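Local coordinates for succinyl-CoA:3-ketoacid coenzyme A transferase subunit B (Helicobacter pylori, PDB 3RRL), which is subunit B of the enzyme that transfers coenzyme A from succinyl-CoA to a 3-oxo acid, giving a 3-oxoacyl-CoA and succinate, at residues B[2-7]-B[185-190]; B[6-11]-B[166-171]; B[139-144]-B[197-202]. All blocks are in the same frame, centred on the assembly; numbering follows the deposited sequence.

Contacts 1 and 2 set helix 2-10 against the loop after strand 180-186 and against strand 166-168; contact 3 joins the loop after strand 134-138 to the end of helix 192-198. The centres of contacts 1 and 2 are about 6 Å apart; that of contact 3 lies about 14 Å from each. T169 of contact 2 is the hub: its backbone O receives Q187 NE2 of contact 1 at 2.9 Å, while its OG1 meets H141 ND1 of contact 3 at 2.7 Å. A salt bridge of 3.3 Å from R2 NE to E140 OE2 joins contact 1 to contact 3 directly. All three lie away from E43, the predicted active-site residue.

Contact 1. Residues B[2-7]-B[185-190]; sequences REAIIK and ELQEGV
Q187 reaches across to the first turns of helix 2-10 with its carboxamide nitrogen leading, and A4 meets it with a backbone oxygen and a small methyl group. Q187 NE2 donates to A4 O at 3.1 Å, a weak hydrogen bond with an N-H...O angle of 149°. The nitrogen arrives at the flank of the carbonyl, with an angle of about 103° at the oxygen between A4 C and NE2. CB of A4 stands alongside the amide, 4.0 Å from Q187 NE2, and alanine suits the place because a methyl group does not bar the way to the carbonyl.

The glutamine chain is bent rather than extended. CG lies beside the backbone N, and the turn at chi2 (-90°) swings the carboxamide to the helix. Its backbone is turned as well: Q187 begins a type II beta turn that ends at V190, whose N donates to Q187 O at 3.1 Å. G189 takes the position of positive phi, which glycine adopts easily.

The contact thus fastens helix 2-10 of this alpha/beta transferase to the loop after strand 180-186. Q187 NE2 also donates to T169 O, its stronger partner. A buried primary amide, neutral and carrying two N-H groups on one nitrogen, can therefore serve two backbone carbonyls without bringing in a charge.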
ATOM      1  N   ARG B   2     -16.194  17.101 -32.953  1.00 54.45           N
ATOM      2  CA  ARG B   2     -15.672  16.073 -32.073  1.00 52.74           C
ATOM      3  C   ARG B   2     -15.253  14.830 -32.852  1.00 52.76           C
ATOM      4  O   ARG B   2     -14.244  14.199 -32.529  1.00 49.75           O
ATOM      5  CB  ARG B   2     -16.679  15.728 -30.978  1.00 53.02           C
ATOM      6  CG  ARG B   2     -16.928  16.889 -30.029  1.00 54.48           C
ATOM      7  CD  ARG B   2     -17.684  16.439 -28.800  1.00 58.02           C
ATOM      8  NE  ARG B   2     -17.983  17.552 -27.909  1.00 63.38           N
ATOM      9  CZ  ARG B   2     -18.649  17.430 -26.764  1.00 70.45           C
ATOM     10  NH1 ARG B   2     -18.879  18.498 -26.014  1.00 74.12           N
ATOM     11  NH2 ARG B   2     -19.083  16.239 -26.366  1.00 69.80           N
ATOM     12  N   GLU B   3     -16.007  14.498 -33.893  1.00 53.98           N
ATOM     13  CA  GLU B   3     -15.705  13.309 -34.679  1.00 51.89           C
ATOM     14  C   GLU B   3     -14.236  13.270 -35.114  1.00 44.74           C
ATOM     15  O   GLU B   3     -13.536  12.287 -34.870  1.00 40.37           O
ATOM     16  CB  GLU B   3     -16.629  13.209 -35.891  1.00 52.07           C
ATOM     17  CG  GLU B   3     -16.395  11.956 -36.718  1.00 56.60           C
ATOM     18  CD  GLU B   3     -17.420  11.772 -37.824  1.00 64.55           C
ATOM     19  OE1 GLU B   3     -18.321  12.632 -37.970  1.00 64.91           O
ATOM     20  OE2 GLU B   3     -17.323  10.758 -38.548  1.00 68.28           O
ATOM     21  N   ALA B   4     -13.767  14.337 -35.752  1.00 41.94           N
ATOM     22  CA  ALA B   4     -12.384  14.371 -36.229  1.00 40.11           C
ATOM     23  C   ALA B   4     -11.386  14.254 -35.073  1.00 34.97           C
ATOM     24  O   ALA B   4     -10.301  13.697 -35.229  1.00 36.29           O
ATOM     25  CB  ALA B   4     -12.125  15.636 -37.052  1.00 38.56           C
ATOM     26  N   ILE B   5     -11.767  14.776 -33.912  1.00 30.77           N
ATOM     27  CA  ILE B   5     -10.920  14.705 -32.730  1.00 36.86           C
ATOM     28  C   ILE B   5     -10.827  13.270 -32.228  1.00 38.14           C
ATOM     29  O   ILE B   5      -9.742  12.742 -31.992  1.00 38.89           O
ATOM     30  CB  ILE B   5     -11.496  15.568 -31.593  1.00 39.31           C
ATOM     31  CG1 ILE B   5     -11.569  17.039 -32.017  1.00 42.94           C
ATOM     32  CG2 ILE B   5     -10.670  15.408 -30.342  1.00 36.05           C
ATOM     33  CD1 ILE B   5     -12.231  17.952 -30.985  1.00 41.66           C
ATOM     34  N   ILE B   6     -11.987  12.649 -32.063  1.00 38.88           N
ATOM     35  CA  ILE B   6     -12.088  11.319 -31.489  1.00 37.99           C
ATOM     36  C   ILE B   6     -11.393  10.283 -32.358  1.00 35.69           C
ATOM     37  O   ILE B   6     -10.526   9.540 -31.889  1.00 35.38           O
ATOM     38  CB  ILE B   6     -13.560  10.942 -31.261  1.00 40.98           C
ATOM     39  CG1 ILE B   6     -14.112  11.735 -30.077  1.00 45.52           C
ATOM     40  CG2 ILE B   6     -13.709   9.441 -31.023  1.00 39.97           C
ATOM     41  CD1 ILE B   6     -15.622  11.826 -30.058  1.00 50.80           C
ATOM     42  N   LYS B   7     -11.766  10.247 -33.629  1.00 36.45           N
ATOM     43  CA  LYS B   7     -11.152   9.331 -34.581  1.00 42.98           C
ATOM     44  C   LYS B   7      -9.631   9.493 -34.702  1.00 42.20           C
ATOM     45  O   LYS B   7      -8.920   8.510 -34.912  1.00 44.62           O
ATOM     46  CB  LYS B   7     -11.840   9.434 -35.947  1.00 44.99           C
ATOM     47  CG  LYS B   7     -13.260   8.872 -35.900  1.00 49.58           C
ATOM     48  CD  LYS B   7     -13.898   8.725 -37.268  1.00 52.58           C
ATOM     49  CE  LYS B   7     -15.281   8.097 -37.136  1.00 57.25           C
ATOM     50  NZ  LYS B   7     -15.994   7.985 -38.441  1.00 61.72           N
ATOM     51  N   GLU B 185       0.611  18.094 -37.463  1.00 29.90           N
ATOM     52  CA  GLU B 185      -0.446  17.616 -38.350  1.00 33.75           C
ATOM     53  C   GLU B 185      -1.604  18.609 -38.496  1.00 36.04           C
ATOM     54  O   GLU B 185      -2.020  19.241 -37.524  1.00 38.23           O
ATOM     55  CB  GLU B 185      -0.952  16.259 -37.850  1.00 40.16           C
ATOM     56  CG  GLU B 185      -1.755  15.449 -38.852  1.00 44.99           C
ATOM     57  CD  GLU B 185      -2.236  14.114 -38.275  1.00 48.11           C
ATOM     58  OE1 GLU B 185      -1.493  13.491 -37.482  1.00 48.20           O
ATOM     59  OE2 GLU B 185      -3.360  13.688 -38.615  1.00 49.26           O
ATOM     60  N   LEU B 186      -2.142  18.711 -39.707  1.00 34.64           N
ATOM     61  CA  LEU B 186      -3.375  19.453 -39.948  1.00 35.39           C
ATOM     62  C   LEU B 186      -4.507  18.445 -40.105  1.00 36.91           C
ATOM     63  O   LEU B 186      -4.339  17.423 -40.770  1.00 38.97           O
ATOM     64  CB  LEU B 186      -3.268  20.295 -41.226  1.00 33.84           C
ATOM     65  CG  LEU B 186      -2.323  21.503 -41.260  1.00 31.95           C
ATOM     66  CD1 LEU B 186      -2.195  22.061 -42.682  1.00 31.97           C
ATOM     67  CD2 LEU B 186      -2.776  22.590 -40.288  1.00 32.05           C
ATOM     68  N   GLN B 187      -5.655  18.725 -39.491  1.00 35.70           N
ATOM     69  CA  GLN B 187      -6.830  17.878 -39.670  1.00 36.44           C
ATOM     70  C   GLN B 187      -7.392  18.069 -41.078  1.00 41.65           C
ATOM     71  O   GLN B 187      -7.111  19.075 -41.733  1.00 38.86           O
ATOM     72  CB  GLN B 187      -7.896  18.177 -38.613  1.00 36.31           C
ATOM     73  CG  GLN B 187      -7.533  17.728 -37.193  1.00 34.21           C
ATOM     74  CD  GLN B 187      -7.975  16.309 -36.889  1.00 38.63           C
ATOM     75  OE1 GLN B 187      -7.963  15.443 -37.762  1.00 40.86           O
ATOM     76  NE2 GLN B 187      -8.379  16.065 -35.640  1.00 38.05           N
ATOM     77  N   GLU B 188      -8.179  17.099 -41.538  1.00 49.06           N
ATOM     78  CA  GLU B 188      -8.717  17.114 -42.898  1.00 52.96           C
ATOM     79  C   GLU B 188      -9.507  18.381 -43.213  1.00 50.74           C
ATOM     80  O   GLU B 188     -10.424  18.746 -42.482  1.00 46.49           O
ATOM     81  CB  GLU B 188      -9.585  15.879 -43.142  1.00 60.37           C
ATOM     82  CG  GLU B 188      -8.889  14.774 -43.919  1.00 69.94           C
ATOM     83  CD  GLU B 188      -8.663  15.146 -45.378  1.00 78.44           C
ATOM     84  OE1 GLU B 188      -8.163  14.292 -46.145  1.00 80.77           O
ATOM     85  OE2 GLU B 188      -8.987  16.292 -45.758  1.00 80.85           O
ATOM     86  N   GLY B 189      -9.146  19.046 -44.312  1.00 53.03           N
ATOM     87  CA  GLY B 189      -9.858  20.233 -44.758  1.00 52.44           C
ATOM     88  C   GLY B 189      -9.526  21.486 -43.967  1.00 52.19           C
ATOM     89  O   GLY B 189     -10.256  22.485 -44.015  1.00 48.76           O
ATOM     90  N   VAL B 190      -8.416  21.432 -43.236  1.00 50.01           N
ATOM     91  CA  VAL B 190      -7.965  22.569 -42.443  1.00 46.36           C
ATOM     92  C   VAL B 190      -6.651  23.129 -42.994  1.00 44.03           C
ATOM     93  O   VAL B 190      -5.779  22.379 -43.439  1.00 41.43           O
ATOM     94  CB  VAL B 190      -7.820  22.192 -40.951  1.00 43.96           C
ATOM     95  CG1 VAL B 190      -7.284  23.371 -40.151  1.00 43.58           C
ATOM     96  CG2 VAL B 190      -9.164  21.735 -40.390  1.00 39.54           C
TER

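Contact 2. Residues B[6-11]-B[166-171]; sequences IKRAAK and QLITDL
The guanidinium of R8 and the carboxamide of Q166 are steeply inclined, their planes 77° apart, and R8 NH1 lies 3.7 Å from Q166 NE2. Both this nitrogen and CD1 of I168 come at the guanidinium obliquely. Both groups share a partner, which probably makes the closeness of two donors tolerable: E12 OE2 takes a salt bridge from R8 NH2 and a hydrogen bond from Q166 NE2. R8 NE is paired with E185, and the other end of the Q166 amide, OE1, binds K134 NZ.

Here a helix covers the sheet of an alpha/beta fold, consistent with the family's Rossmann-type clan: helix 6-10 runs over strand 166-168, their axes 9.6 Å apart and their directions at 148°.

CD1 of I168 presses on the helix backbone at A9, 3.7 Å from its CA, an approach that the small side chain of alanine does not obstruct; A9 CB is 4.1 Å from the same CD1. The other branch, CG2, rests against the aliphatic base of the arginine, 3.9 Å from R8 CG. The R8 side chain crosses that of I168 at about a right angle, and a bend at chi2 (55°) turns its charged end toward E12.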
ATOM      1  N   ILE B   6     -11.987  12.649 -32.063  1.00 38.88           N
ATOM      2  CA  ILE B   6     -12.088  11.319 -31.489  1.00 37.99           C
ATOM      3  C   ILE B   6     -11.393  10.283 -32.358  1.00 35.69           C
ATOM      4  O   ILE B   6     -10.526   9.540 -31.889  1.00 35.38           O
ATOM      5  CB  ILE B   6     -13.560  10.942 -31.261  1.00 40.98           C
ATOM      6  CG1 ILE B   6     -14.112  11.735 -30.077  1.00 45.52           C
ATOM      7  CG2 ILE B   6     -13.709   9.441 -31.023  1.00 39.97           C
ATOM      8  CD1 ILE B   6     -15.622  11.826 -30.058  1.00 50.80           C
ATOM      9  N   LYS B   7     -11.766  10.247 -33.629  1.00 36.45           N
ATOM     10  CA  LYS B   7     -11.152   9.331 -34.581  1.00 42.98           C
ATOM     11  C   LYS B   7      -9.631   9.493 -34.702  1.00 42.20           C
ATOM     12  O   LYS B   7      -8.920   8.510 -34.912  1.00 44.62           O
ATOM     13  CB  LYS B   7     -11.840   9.434 -35.947  1.00 44.99           C
ATOM     14  CG  LYS B   7     -13.260   8.872 -35.900  1.00 49.58           C
ATOM     15  CD  LYS B   7     -13.898   8.725 -37.268  1.00 52.58           C
ATOM     16  CE  LYS B   7     -15.281   8.097 -37.136  1.00 57.25           C
ATOM     17  NZ  LYS B   7     -15.994   7.985 -38.441  1.00 61.72           N
ATOM     18  N   ARG B   8      -9.129  10.717 -34.562  1.00 37.20           N
ATOM     19  CA  ARG B   8      -7.683  10.935 -34.626  1.00 36.16           C
ATOM     20  C   ARG B   8      -7.038  10.456 -33.329  1.00 34.76           C
ATOM     21  O   ARG B   8      -5.967   9.853 -33.340  1.00 36.51           O
ATOM     22  CB  ARG B   8      -7.351  12.407 -34.896  1.00 33.99           C
ATOM     23  CG  ARG B   8      -5.860  12.728 -34.883  1.00 34.11           C
ATOM     24  CD  ARG B   8      -5.074  11.848 -35.859  1.00 37.40           C
ATOM     25  NE  ARG B   8      -3.630  12.064 -35.748  1.00 36.94           N
ATOM     26  CZ  ARG B   8      -2.859  11.498 -34.820  1.00 36.39           C
ATOM     27  NH1 ARG B   8      -1.563  11.754 -34.786  1.00 35.99           N
ATOM     28  NH2 ARG B   8      -3.382  10.672 -33.924  1.00 32.38           N
ATOM     29  N   ALA B   9      -7.712  10.708 -32.212  1.00 33.06           N
ATOM     30  CA  ALA B   9      -7.249  10.219 -30.918  1.00 32.60           C
ATOM     31  C   ALA B   9      -7.170   8.693 -30.891  1.00 32.55           C
ATOM     32  O   ALA B   9      -6.263   8.122 -30.281  1.00 29.81           O
ATOM     33  CB  ALA B   9      -8.160  10.718 -29.808  1.00 28.47           C
ATOM     34  N   ALA B  10      -8.122   8.037 -31.551  1.00 35.37           N
ATOM     35  CA  ALA B  10      -8.171   6.574 -31.556  1.00 40.10           C
ATOM     36  C   ALA B  10      -6.919   5.967 -32.176  1.00 43.47           C
ATOM     37  O   ALA B  10      -6.507   4.868 -31.816  1.00 46.57           O
ATOM     38  CB  ALA B  10      -9.407   6.084 -32.287  1.00 39.87           C
ATOM     39  N   LYS B  11      -6.317   6.693 -33.107  1.00 43.94           N
ATOM     40  CA  LYS B  11      -5.120   6.218 -33.781  1.00 41.69           C
ATOM     41  C   LYS B  11      -3.942   6.077 -32.825  1.00 36.43           C
ATOM     42  O   LYS B  11      -2.973   5.370 -33.122  1.00 33.92           O
ATOM     43  CB  LYS B  11      -4.762   7.145 -34.944  1.00 44.60           C
ATOM     44  CG  LYS B  11      -5.791   7.149 -36.066  1.00 51.94           C
ATOM     45  CD  LYS B  11      -5.314   7.985 -37.248  1.00 58.20           C
ATOM     46  CE  LYS B  11      -6.105   7.668 -38.508  1.00 63.13           C
ATOM     47  NZ  LYS B  11      -7.569   7.910 -38.345  1.00 65.98           N
ATOM     48  N   GLN B 166       1.006  15.410 -26.183  1.00 27.09           N
ATOM     49  CA  GLN B 166       0.393  15.577 -27.491  1.00 29.32           C
ATOM     50  C   GLN B 166      -0.987  16.207 -27.339  1.00 32.86           C
ATOM     51  O   GLN B 166      -1.736  15.880 -26.415  1.00 32.92           O
ATOM     52  CB  GLN B 166       0.301  14.222 -28.188  1.00 28.74           C
ATOM     53  CG  GLN B 166      -0.498  14.208 -29.487  1.00 33.85           C
ATOM     54  CD  GLN B 166      -0.692  12.790 -30.014  1.00 38.52           C
ATOM     55  OE1 GLN B 166      -0.943  11.861 -29.247  1.00 41.81           O
ATOM     56  NE2 GLN B 166      -0.554  12.615 -31.316  1.00 39.26           N
ATOM     57  N   LEU B 167      -1.311  17.126 -28.238  1.00 32.62           N
ATOM     58  CA  LEU B 167      -2.595  17.810 -28.192  1.00 34.50           C
ATOM     59  C   LEU B 167      -3.313  17.641 -29.525  1.00 34.06           C
ATOM     60  O   LEU B 167      -2.783  17.988 -30.581  1.00 32.90           O
ATOM     61  CB  LEU B 167      -2.411  19.297 -27.862  1.00 30.51           C
ATOM     62  CG  LEU B 167      -3.593  20.221 -28.173  1.00 28.32           C
ATOM     63  CD1 LEU B 167      -4.798  19.894 -27.300  1.00 28.10           C
ATOM     64  CD2 LEU B 167      -3.196  21.692 -28.020  1.00 27.63           C
ATOM     65  N   ILE B 168      -4.514  17.082 -29.464  1.00 28.65           N
ATOM     66  CA  ILE B 168      -5.319  16.856 -30.650  1.00 25.41           C
ATOM     67  C   ILE B 168      -6.577  17.715 -30.574  1.00 28.46           C
ATOM     68  O   ILE B 168      -7.373  17.568 -29.648  1.00 29.67           O
ATOM     69  CB  ILE B 168      -5.732  15.373 -30.738  1.00 25.60           C
ATOM     70  CG1 ILE B 168      -4.495  14.467 -30.746  1.00 25.35           C
ATOM     71  CG2 ILE B 168      -6.600  15.122 -31.956  1.00 26.46           C
ATOM     72  CD1 ILE B 168      -4.826  12.980 -30.798  1.00 28.33           C
ATOM     73  N   THR B 169      -6.749  18.623 -31.531  1.00 29.52           N
ATOM     74  CA  THR B 169      -7.988  19.392 -31.633  1.00 32.45           C
ATOM     75  C   THR B 169      -8.691  19.135 -32.976  1.00 32.84           C
ATOM     76  O   THR B 169      -8.217  18.337 -33.793  1.00 33.09           O
ATOM     77  CB  THR B 169      -7.744  20.912 -31.446  1.00 31.42           C
ATOM     78  OG1 THR B 169      -7.213  21.479 -32.651  1.00 32.48           O
ATOM     79  CG2 THR B 169      -6.781  21.158 -30.299  1.00 30.34           C
ATOM     80  N   ASP B 170      -9.818  19.803 -33.199  1.00 31.71           N
ATOM     81  CA  ASP B 170     -10.551  19.676 -34.463  1.00 36.10           C
ATOM     82  C   ASP B 170      -9.791  20.320 -35.630  1.00 37.49           C
ATOM     83  O   ASP B 170     -10.117  20.108 -36.804  1.00 37.77           O
ATOM     84  CB  ASP B 170     -11.947  20.296 -34.338  1.00 36.48           C
ATOM     85  CG  ASP B 170     -11.921  21.651 -33.651  1.00 44.18           C
ATOM     86  OD1 ASP B 170     -11.373  21.734 -32.532  1.00 46.33           O
ATOM     87  OD2 ASP B 170     -12.425  22.638 -34.232  1.00 46.35           O
ATOM     88  N   LEU B 171      -8.776  21.108 -35.295  1.00 36.70           N
ATOM     89  CA  LEU B 171      -7.954  21.798 -36.290  1.00 40.49           C
ATOM     90  C   LEU B 171      -6.652  21.056 -36.551  1.00 39.60           C
ATOM     91  O   LEU B 171      -6.323  20.751 -37.698  1.00 37.21           O
ATOM     92  CB  LEU B 171      -7.667  23.250 -35.893  1.00 38.93           C
ATOM     93  CG  LEU B 171      -8.882  24.155 -35.703  1.00 40.80           C
ATOM     94  CD1 LEU B 171      -8.444  25.601 -35.482  1.00 42.87           C
ATOM     95  CD2 LEU B 171      -9.814  24.049 -36.899  1.00 39.88           C
TER

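Contact 3. Residues B[139-144]-B[197-202]; sequences MEHCNK and EKTEAE
H141 and T199 hold together the close part of this contact, in which the loop after strand 134-138 of the alpha/beta CoA-transferase fold meets the C-terminal part of helix 192-198 and the residues after it. The imidazole presents an edge. Its NE2 donates to T199 OG1 at 3.0 Å, with the hydroxyl 12° out of the ring plane and a bent N-H...O angle of 139°. K198 O, which is hydrogen-bonded to S148 OG, lies at the same edge, 3.3 Å from H141 NE2, near the plane as well.

Histidine suits this place because it has a polar atom at two corners of one flat ring: ND1 is hydrogen-bonded to T169 OG1, so the buried ring is held at both nitrogens, by T169 and by T199, and its rotation is probably fixed. With CG anti to the backbone N (chi1 -160°), the ring extends from the loop between these two threonines. T199 is in turn positioned by a hydrogen bond from its OG1 to V195 O, one turn back in the helix.

The outer side is looser, a contact of a sulfur with methylenes. K198 is exposed, and its extended chain passes C142 while the ammonium end leads away from the loop. A lysine serves there with its methylenes, which lie against SG of the partly exposed C142: C142 SG is 4.0 Å from K198 CB and, at its nearest, 3.6 Å from K198 CD.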
HETATM    1  N   MSE B 139      -9.344  18.131 -27.340  1.00 34.02           N
HETATM    2  CA  MSE B 139     -10.065  19.331 -26.974  1.00 37.04           C
HETATM    3  C   MSE B 139     -10.570  20.057 -28.206  1.00 38.30           C
HETATM    4  O   MSE B 139      -9.900  20.062 -29.239  1.00 34.34           O
HETATM    5  CB  MSE B 139      -9.073  20.226 -26.250  1.00 38.99           C
HETATM    6  CG  MSE B 139      -9.622  21.485 -25.676  1.00 44.22           C
HETATM    7 SE   MSE B 139      -8.129  22.344 -24.793  0.63 35.90          SE
HETATM    8  CE  MSE B 139      -7.112  22.892 -26.357  1.00 32.35           C
ATOM      9  N   GLU B 140     -11.721  20.710 -28.094  1.00 40.22           N
ATOM     10  CA  GLU B 140     -12.150  21.624 -29.145  1.00 44.16           C
ATOM     11  C   GLU B 140     -11.213  22.826 -29.133  1.00 38.65           C
ATOM     12  O   GLU B 140     -10.845  23.324 -28.066  1.00 36.13           O
ATOM     13  CB  GLU B 140     -13.611  22.040 -28.954  1.00 50.40           C
ATOM     14  CG  GLU B 140     -14.605  20.983 -29.423  1.00 55.37           C
ATOM     15  CD  GLU B 140     -16.005  21.211 -28.894  1.00 64.45           C
ATOM     16  OE1 GLU B 140     -16.661  22.181 -29.328  1.00 69.57           O
ATOM     17  OE2 GLU B 140     -16.450  20.415 -28.037  1.00 68.00           O
ATOM     18  N   HIS B 141     -10.813  23.273 -30.322  1.00 39.21           N
ATOM     19  CA  HIS B 141      -9.734  24.252 -30.462  1.00 39.36           C
ATOM     20  C   HIS B 141     -10.107  25.640 -29.935  1.00 39.58           C
ATOM     21  O   HIS B 141      -9.262  26.345 -29.385  1.00 39.66           O
ATOM     22  CB  HIS B 141      -9.271  24.340 -31.922  1.00 41.22           C
ATOM     23  CG  HIS B 141      -7.902  24.927 -32.088  1.00 40.70           C
ATOM     24  ND1 HIS B 141      -6.795  24.162 -32.392  1.00 38.66           N
ATOM     25  CD2 HIS B 141      -7.460  26.204 -31.985  1.00 42.05           C
ATOM     26  CE1 HIS B 141      -5.730  24.941 -32.471  1.00 38.22           C
ATOM     27  NE2 HIS B 141      -6.107  26.185 -32.232  1.00 43.98           N
ATOM     28  N   CYS B 142     -11.368  26.028 -30.106  1.00 41.20           N
ATOM     29  CA  CYS B 142     -11.837  27.336 -29.655  1.00 43.73           C
ATOM     30  C   CYS B 142     -13.040  27.162 -28.738  1.00 47.89           C
ATOM     31  O   CYS B 142     -13.769  26.176 -28.857  1.00 50.28           O
ATOM     32  CB  CYS B 142     -12.227  28.222 -30.847  1.00 42.11           C
ATOM     33  SG  CYS B 142     -10.901  28.571 -32.050  1.00 58.85           S
ATOM     34  N   ASN B 143     -13.254  28.115 -27.833  1.00 48.47           N
ATOM     35  CA  ASN B 143     -14.420  28.072 -26.950  1.00 55.07           C
ATOM     36  C   ASN B 143     -15.693  28.508 -27.674  1.00 60.37           C
ATOM     37  O   ASN B 143     -15.665  28.768 -28.875  1.00 60.94           O
ATOM     38  CB  ASN B 143     -14.199  28.905 -25.679  1.00 55.66           C
ATOM     39  CG  ASN B 143     -14.126  30.397 -25.953  1.00 60.70           C
ATOM     40  OD1 ASN B 143     -14.625  30.889 -26.969  1.00 60.51           O
ATOM     41  ND2 ASN B 143     -13.501  31.128 -25.037  1.00 62.13           N
ATOM     42  N   LYS B 144     -16.803  28.577 -26.942  1.00 63.18           N
ATOM     43  CA  LYS B 144     -18.098  28.928 -27.525  1.00 66.47           C
ATOM     44  C   LYS B 144     -18.134  30.381 -27.999  1.00 72.61           C
ATOM     45  O   LYS B 144     -19.012  30.767 -28.772  1.00 72.89           O
ATOM     46  CB  LYS B 144     -19.228  28.670 -26.524  1.00 63.76           C
ATOM     47  N   GLU B 197      -4.186  31.428 -37.319  1.00 52.64           N
ATOM     48  CA  GLU B 197      -5.207  32.407 -36.992  1.00 58.32           C
ATOM     49  C   GLU B 197      -5.918  32.072 -35.686  1.00 57.29           C
ATOM     50  O   GLU B 197      -6.207  32.954 -34.876  1.00 54.78           O
ATOM     51  CB  GLU B 197      -6.218  32.472 -38.134  1.00 68.80           C
ATOM     52  CG  GLU B 197      -7.374  33.424 -37.910  1.00 80.12           C
ATOM     53  CD  GLU B 197      -8.350  33.417 -39.074  1.00 88.26           C
ATOM     54  OE1 GLU B 197      -8.605  32.322 -39.624  1.00 90.36           O
ATOM     55  OE2 GLU B 197      -8.850  34.502 -39.444  1.00 90.39           O
ATOM     56  N   LYS B 198      -6.199  30.791 -35.477  1.00 56.80           N
ATOM     57  CA  LYS B 198      -6.979  30.375 -34.316  1.00 59.96           C
ATOM     58  C   LYS B 198      -6.139  29.974 -33.103  1.00 54.96           C
ATOM     59  O   LYS B 198      -6.673  29.481 -32.114  1.00 54.59           O
ATOM     60  CB  LYS B 198      -7.976  29.276 -34.686  1.00 64.63           C
ATOM     61  CG  LYS B 198      -9.103  29.762 -35.585  1.00 70.32           C
ATOM     62  CD  LYS B 198     -10.240  28.757 -35.629  1.00 76.68           C
ATOM     63  CE  LYS B 198     -11.396  29.269 -36.471  1.00 82.01           C
ATOM     64  NZ  LYS B 198     -12.587  28.378 -36.358  1.00 85.93           N
ATOM     65  N   THR B 199      -4.828  30.170 -33.186  1.00 52.60           N
ATOM     66  CA  THR B 199      -3.936  29.778 -32.102  1.00 48.15           C
ATOM     67  C   THR B 199      -3.169  30.966 -31.533  1.00 47.66           C
ATOM     68  O   THR B 199      -2.489  31.679 -32.265  1.00 46.77           O
ATOM     69  CB  THR B 199      -2.934  28.726 -32.578  1.00 45.96           C
ATOM     70  OG1 THR B 199      -3.647  27.601 -33.102  1.00 44.47           O
ATOM     71  CG2 THR B 199      -2.052  28.269 -31.425  1.00 45.63           C
ATOM     72  N   GLU B 200      -3.301  31.185 -30.228  1.00 47.41           N
ATOM     73  CA  GLU B 200      -2.537  32.224 -29.543  1.00 48.10           C
ATOM     74  C   GLU B 200      -1.123  31.752 -29.210  1.00 47.34           C
ATOM     75  O   GLU B 200      -0.159  32.505 -29.344  1.00 48.38           O
ATOM     76  CB  GLU B 200      -3.249  32.666 -28.267  1.00 52.25           C
ATOM     77  CG  GLU B 200      -4.659  33.180 -28.494  1.00 59.41           C
ATOM     78  CD  GLU B 200      -5.343  33.583 -27.199  1.00 67.55           C
ATOM     79  OE1 GLU B 200      -6.538  33.947 -27.247  1.00 72.14           O
ATOM     80  OE2 GLU B 200      -4.689  33.533 -26.134  1.00 68.21           O
ATOM     81  N   ALA B 201      -1.006  30.500 -28.774  1.00 42.95           N
ATOM     82  CA  ALA B 201       0.285  29.935 -28.406  1.00 39.89           C
ATOM     83  C   ALA B 201       1.267  30.070 -29.563  1.00 42.35           C
ATOM     84  O   ALA B 201       0.872  30.006 -30.725  1.00 45.04           O
ATOM     85  CB  ALA B 201       0.126  28.468 -28.017  1.00 37.32           C
ATOM     86  N   GLU B 202       2.540  30.276 -29.240  1.00 43.23           N
ATOM     87  CA  GLU B 202       3.594  30.279 -30.246  1.00 47.16           C
ATOM     88  C   GLU B 202       4.055  28.854 -30.497  1.00 44.73           C
ATOM     89  O   GLU B 202       4.294  28.097 -29.550  1.00 43.87           O
ATOM     90  CB  GLU B 202       4.783  31.119 -29.781  1.00 54.97           C
ATOM     91  CG  GLU B 202       4.456  32.578 -29.530  1.00 62.56           C
ATOM     92  CD  GLU B 202       5.560  33.302 -28.774  1.00 69.37           C
ATOM     93  OE1 GLU B 202       6.282  32.646 -27.984  1.00 67.14           O
ATOM     94  OE2 GLU B 202       5.705  34.528 -28.975  1.00 74.27           O
TER